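Local coordinates for oxidoreductase protein (Agrobacterium radiobacter, PDB 5UI9) that binds NAD and a small dihydroxy acid and is probably an NAD-dependent oxidoreductase of the GFO/IDH/MocA family, at residues I208-H220 with T225-G237. Sequence-based numbering, arbitrary orientation.
Sequences IKGEDVATILLDH and TSIVDVSYATKLG. With 8A1 ((2S)-2,3-dihydroxy-2-methylpropanoic acid), chain D.
L218 and S226 form a hydrogen-bonded antiparallel pair near the turn of a hairpin, and L218 illustrates how one residue can knit two strands together. Its N–H reaches S226 O almost straight, L218 N to S226 O being 2.7 Å, while L218 O accepts from S226 N. L218 CB rests against S226 OG, 3.4 Å away. With CG anti to the carbonyl carbon (chi1 -59°), L218 CG is 3.6 Å from S226 OG, so CB, CG and CD1 all border one hydroxyl. L218 CD1, at the tip, touches S226 OG at 3.2 Å and V228 CG2 at 3.8 Å. H220 NE2 and S226 OG share a hydrogen bond of 3.0 Å, S226 OG lying at the ring edge near its plane; H220 ND1 bonds to G192 O, so both ring nitrogens are held. A214 CB and V230 CG2 continue this face, which helix 175-191 covers. On the other face, L217 CD1 and I227 CD1 press together at 3.4 Å, tighter than usual, and I227 meets I227 of the second subunit. Past the strand end, Y232 N bonds to D212 O. Backbone N–H groups of V204 and N205 hold D212 OD1 and OD2, and a water donates to D212 OD2 and Y232 O. Y232 OH donates to O1 of the bound dihydroxy acid at 2.6 Å. This is a beta hairpin in the mixed sheet of a GFO/IDH/MocA C-terminal domain, its open end delivering a tyrosine to the ligand pocket.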
loop_
_atom_site.group_PDB
_atom_site.type_symbol
_atom_site.label_atom_id
_atom_site.label_comp_id
_atom_site.label_asym_id
_atom_site.label_seq_id
_atom_site.Cartn_x
_atom_site.Cartn_y
_atom_site.Cartn_z
ATOM N N ILE A 208 20.606 12.739 7.445
ATOM C CA ILE A 208 19.712 13.829 7.017
ATOM C C ILE A 208 18.889 14.390 8.181
ATOM O O ILE A 208 18.784 13.758 9.232
ATOM C CB ILE A 208 18.774 13.384 5.865
ATOM C CG1 ILE A 208 17.745 12.349 6.342
ATOM C CG2 ILE A 208 19.590 12.831 4.702
ATOM C CD1 ILE A 208 16.782 11.899 5.269
ATOM N N LYS A 209 18.312 15.574 7.970
ATOM C CA LYS A 209 17.483 16.252 8.972
ATOM C C LYS A 209 15.991 15.898 8.879
ATOM O O LYS A 209 15.286 15.954 9.882
ATOM C CB LYS A 209 17.654 17.775 8.862
ATOM N N GLY A 210 15.518 15.528 7.688
ATOM C CA GLY A 210 14.083 15.420 7.412
ATOM C C GLY A 210 13.582 14.003 7.234
ATOM O O GLY A 210 14.361 13.056 7.248
ATOM N N GLU A 211 12.267 13.875 7.063
ATOM C CA GLU A 211 11.617 12.573 6.889
ATOM C C GLU A 211 11.910 12.008 5.498
ATOM O O GLU A 211 11.785 12.716 4.498
ATOM C CB GLU A 211 10.099 12.659 7.180
ATOM C CG GLU A 211 9.155 13.024 6.029
ATOM C CD GLU A 211 9.348 14.419 5.447
ATOM O OE1 GLU A 211 10.015 15.273 6.079
ATOM O OE2 GLU A 211 8.826 14.668 4.338
ATOM N N ASP A 212 12.321 10.741 5.439
ATOM C CA ASP A 212 12.621 10.089 4.157
ATOM C C ASP A 212 11.698 8.924 3.826
ATOM O O ASP A 212 11.930 8.216 2.853
ATOM C CB ASP A 212 14.096 9.665 4.074
ATOM C CG ASP A 212 14.514 8.728 5.186
ATOM O OD1 ASP A 212 13.708 8.461 6.094
ATOM O OD2 ASP A 212 15.670 8.260 5.161
ATOM N N VAL A 213 10.650 8.748 4.631
ATOM C CA VAL A 213 9.647 7.728 4.410
ATOM C C VAL A 213 8.306 8.351 4.761
ATOM O O VAL A 213 8.183 8.997 5.801
ATOM C CB VAL A 213 9.882 6.476 5.289
ATOM C CG1 VAL A 213 8.841 5.404 4.972
ATOM C CG2 VAL A 213 11.292 5.927 5.085
ATOM N N ALA A 214 7.323 8.179 3.882
ATOM C CA ALA A 214 5.981 8.705 4.097
ATOM C C ALA A 214 4.958 7.756 3.499
ATOM O O ALA A 214 5.125 7.275 2.373
ATOM C CB ALA A 214 5.839 10.096 3.493
ATOM N N THR A 215 3.904 7.496 4.268
ATOM C CA THR A 215 2.825 6.618 3.855
ATOM C C THR A 215 1.519 7.371 4.066
ATOM O O THR A 215 1.245 7.841 5.170
ATOM C CB THR A 215 2.855 5.315 4.672
ATOM O OG1 THR A 215 4.153 4.722 4.555
ATOM C CG2 THR A 215 1.828 4.332 4.172
ATOM N N ILE A 216 0.732 7.485 2.999
ATOM C CA ILE A 216 -0.447 8.346 2.968
ATOM C C ILE A 216 -1.650 7.551 2.458
ATOM O O ILE A 216 -1.552 6.855 1.450
ATOM C CB ILE A 216 -0.214 9.576 2.055
ATOM C CG1 ILE A 216 1.094 10.287 2.424
ATOM C CG2 ILE A 216 -1.395 10.547 2.138
ATOM C CD1 ILE A 216 1.440 11.476 1.555
ATOM N N LEU A 217 -2.777 7.673 3.158
ATOM C CA LEU A 217 -4.043 7.050 2.764
ATOM C C LEU A 217 -4.997 8.133 2.255
ATOM O O LEU A 217 -5.322 9.057 2.995
ATOM C CB LEU A 217 -4.661 6.340 3.967
ATOM C CG LEU A 217 -6.006 5.623 3.829
ATOM C CD1 LEU A 217 -5.977 4.516 2.790
ATOM C CD2 LEU A 217 -6.398 5.049 5.187
ATOM N N LEU A 218 -5.450 8.004 1.009
ATOM C CA LEU A 218 -6.307 9.011 0.364
ATOM C C LEU A 218 -7.744 8.533 0.200
ATOM O O LEU A 218 -7.980 7.430 -0.265
ATOM C CB LEU A 218 -5.767 9.358 -1.021
ATOM C CG LEU A 218 -4.346 9.921 -1.148
ATOM C CD1 LEU A 218 -4.010 10.193 -2.613
ATOM C CD2 LEU A 218 -4.162 11.187 -0.321
ATOM N N ASP A 219 -8.696 9.382 0.568
ATOM C CA ASP A 219 -10.105 9.159 0.259
ATOM C C ASP A 219 -10.474 10.136 -0.854
ATOM O O ASP A 219 -10.576 11.338 -0.617
ATOM C CB ASP A 219 -10.948 9.374 1.509
ATOM C CG ASP A 219 -10.422 8.577 2.706
ATOM O OD1 ASP A 219 -10.337 7.333 2.604
ATOM O OD2 ASP A 219 -10.090 9.182 3.753
ATOM N N HIS A 220 -10.627 9.624 -2.074
ATOM C CA HIS A 220 -10.941 10.478 -3.228
ATOM C C HIS A 220 -12.414 10.885 -3.229
ATOM O O HIS A 220 -13.256 10.169 -2.695
ATOM C CB HIS A 220 -10.554 9.784 -4.531
ATOM C CG HIS A 220 -9.081 9.563 -4.675
ATOM N ND1 HIS A 220 -8.264 10.426 -5.372
ATOM C CD2 HIS A 220 -8.274 8.583 -4.199
ATOM C CE1 HIS A 220 -7.019 9.984 -5.327
ATOM N NE2 HIS A 220 -6.997 8.866 -4.621
ATOM N N THR A 225 -10.375 4.766 -2.985
ATOM C CA THR A 225 -9.372 4.824 -1.932
ATOM C C THR A 225 -8.021 4.595 -2.579
ATOM O O THR A 225 -7.904 3.764 -3.476
ATOM C CB THR A 225 -9.597 3.714 -0.893
ATOM O OG1 THR A 225 -10.909 3.829 -0.343
ATOM C CG2 THR A 225 -8.564 3.788 0.233
ATOM N N SER A 226 -6.997 5.314 -2.132
ATOM C CA SER A 226 -5.645 5.026 -2.590
ATOM C C SER A 226 -4.589 5.135 -1.492
ATOM O O SER A 226 -4.806 5.764 -0.449
ATOM C CB SER A 226 -5.281 5.880 -3.812
ATOM O OG SER A 226 -4.848 7.168 -3.439
ATOM N N ILE A 227 -3.468 4.459 -1.743
ATOM C CA ILE A 227 -2.259 4.549 -0.943
ATOM C C ILE A 227 -1.177 5.243 -1.768
ATOM O O ILE A 227 -0.916 4.857 -2.909
ATOM C CB ILE A 227 -1.747 3.145 -0.547
ATOM C CG1 ILE A 227 -2.771 2.420 0.341
ATOM C CG2 ILE A 227 -0.387 3.214 0.144
ATOM C CD1 ILE A 227 -3.048 3.091 1.674
ATOM N N VAL A 228 -0.564 6.268 -1.185
ATOM C CA VAL A 228 0.655 6.864 -1.713
ATOM C C VAL A 228 1.757 6.539 -0.719
ATOM O O VAL A 228 1.725 7.000 0.430
ATOM C CB VAL A 228 0.523 8.381 -1.895
ATOM C CG1 VAL A 228 1.867 9.004 -2.261
ATOM C CG2 VAL A 228 -0.509 8.672 -2.967
ATOM N N ASP A 229 2.718 5.733 -1.148
ATOM C CA ASP A 229 3.828 5.352 -0.283
ATOM C C ASP A 229 5.148 5.715 -0.952
ATOM O O ASP A 229 5.412 5.318 -2.083
ATOM C CB ASP A 229 3.741 3.872 0.120
ATOM C CG ASP A 229 3.882 2.916 -1.047
ATOM O OD1 ASP A 229 2.874 2.607 -1.705
ATOM O OD2 ASP A 229 5.006 2.422 -1.276
ATOM N N VAL A 230 5.944 6.519 -0.251
ATOM C CA VAL A 230 7.207 7.013 -0.760
ATOM C C VAL A 230 8.324 6.757 0.247
ATOM O O VAL A 230 8.097 6.771 1.464
ATOM C CB VAL A 230 7.137 8.514 -1.160
ATOM C CG1 VAL A 230 6.118 8.706 -2.273
ATOM C CG2 VAL A 230 6.814 9.417 0.025
ATOM N N SER A 231 9.522 6.511 -0.280
ATOM C CA SER A 231 10.695 6.227 0.532
ATOM C C SER A 231 11.965 6.497 -0.258
ATOM O O SER A 231 12.048 6.112 -1.430
ATOM C CB SER A 231 10.687 4.757 0.976
ATOM O OG SER A 231 11.902 4.392 1.630
ATOM N N TYR A 232 12.929 7.164 0.377
ATOM C CA TYR A 232 14.313 7.248 -0.119
ATOM C C TYR A 232 15.293 6.413 0.742
ATOM O O TYR A 232 16.515 6.607 0.670
ATOM C CB TYR A 232 14.768 8.710 -0.225
ATOM C CG TYR A 232 14.554 9.328 -1.597
ATOM C CD1 TYR A 232 15.131 8.757 -2.740
ATOM C CD2 TYR A 232 13.793 10.485 -1.759
ATOM C CE1 TYR A 232 14.955 9.323 -3.995
ATOM C CE2 TYR A 232 13.609 11.050 -3.015
ATOM C CZ TYR A 232 14.192 10.466 -4.123
ATOM O OH TYR A 232 14.016 11.017 -5.366
ATOM N N ALA A 233 14.761 5.467 1.520
ATOM C CA ALA A 233 15.578 4.554 2.337
ATOM C C ALA A 233 15.306 3.071 2.014
ATOM O O ALA A 233 15.510 2.199 2.857
ATOM C CB ALA A 233 15.340 4.833 3.814
ATOM N N THR A 234 14.872 2.798 0.784
ATOM C CA THR A 234 14.507 1.457 0.351
ATOM C C THR A 234 15.666 0.866 -0.460
ATOM O O THR A 234 16.068 1.437 -1.473
ATOM C CB THR A 234 13.201 1.502 -0.465
ATOM O OG1 THR A 234 12.137 1.981 0.370
ATOM C CG2 THR A 234 12.823 0.121 -0.998
ATOM N N LYS A 235 16.196 -0.275 -0.015
ATOM C CA LYS A 235 17.387 -0.894 -0.622
ATOM C C LYS A 235 17.002 -2.154 -1.378
ATOM O O LYS A 235 16.841 -3.232 -0.781
ATOM C CB LYS A 235 18.426 -1.205 0.453
ATOM C CG LYS A 235 19.003 0.058 1.071
ATOM C CD LYS A 235 19.684 -0.190 2.406
ATOM C CE LYS A 235 20.144 1.132 3.006
ATOM N NZ LYS A 235 20.961 0.921 4.225
ATOM N N LEU A 236 16.849 -2.006 -2.689
ATOM C CA LEU A 236 16.413 -3.094 -3.564
ATOM C C LEU A 236 17.568 -3.581 -4.423
ATOM O O LEU A 236 18.500 -2.831 -4.693
ATOM C CB LEU A 236 15.273 -2.614 -4.459
ATOM C CG LEU A 236 13.947 -2.322 -3.749
ATOM C CD1 LEU A 236 13.111 -1.348 -4.561
ATOM C CD2 LEU A 236 13.180 -3.606 -3.489
ATOM N N GLY A 237 17.489 -4.832 -4.865
ATOM C CA GLY A 237 18.522 -5.420 -5.737
ATOM C C GLY A 237 18.710 -4.630 -7.030
ATOM O O GLY A 237 19.835 -4.413 -7.478
HETATM O OXT 8A1 D . 12.429 14.822 -9.513
HETATM C C 8A1 D . 12.403 15.459 -8.433
HETATM O O 8A1 D . 11.613 16.408 -8.234
HETATM C CA 8A1 D . 13.344 15.066 -7.324
HETATM C CB 8A1 D . 12.570 14.108 -6.418
HETATM O O1 8A1 D . 13.416 13.511 -5.431
HETATM O O2 8A1 D . 13.747 16.233 -6.588
HETATM C C3 8A1 D . 14.603 14.421 -7.904
HETATM O O HOH W 1 17.302 8.582 2.741
HETATM O O HOH W 2 -11.762 6.073 0.765
#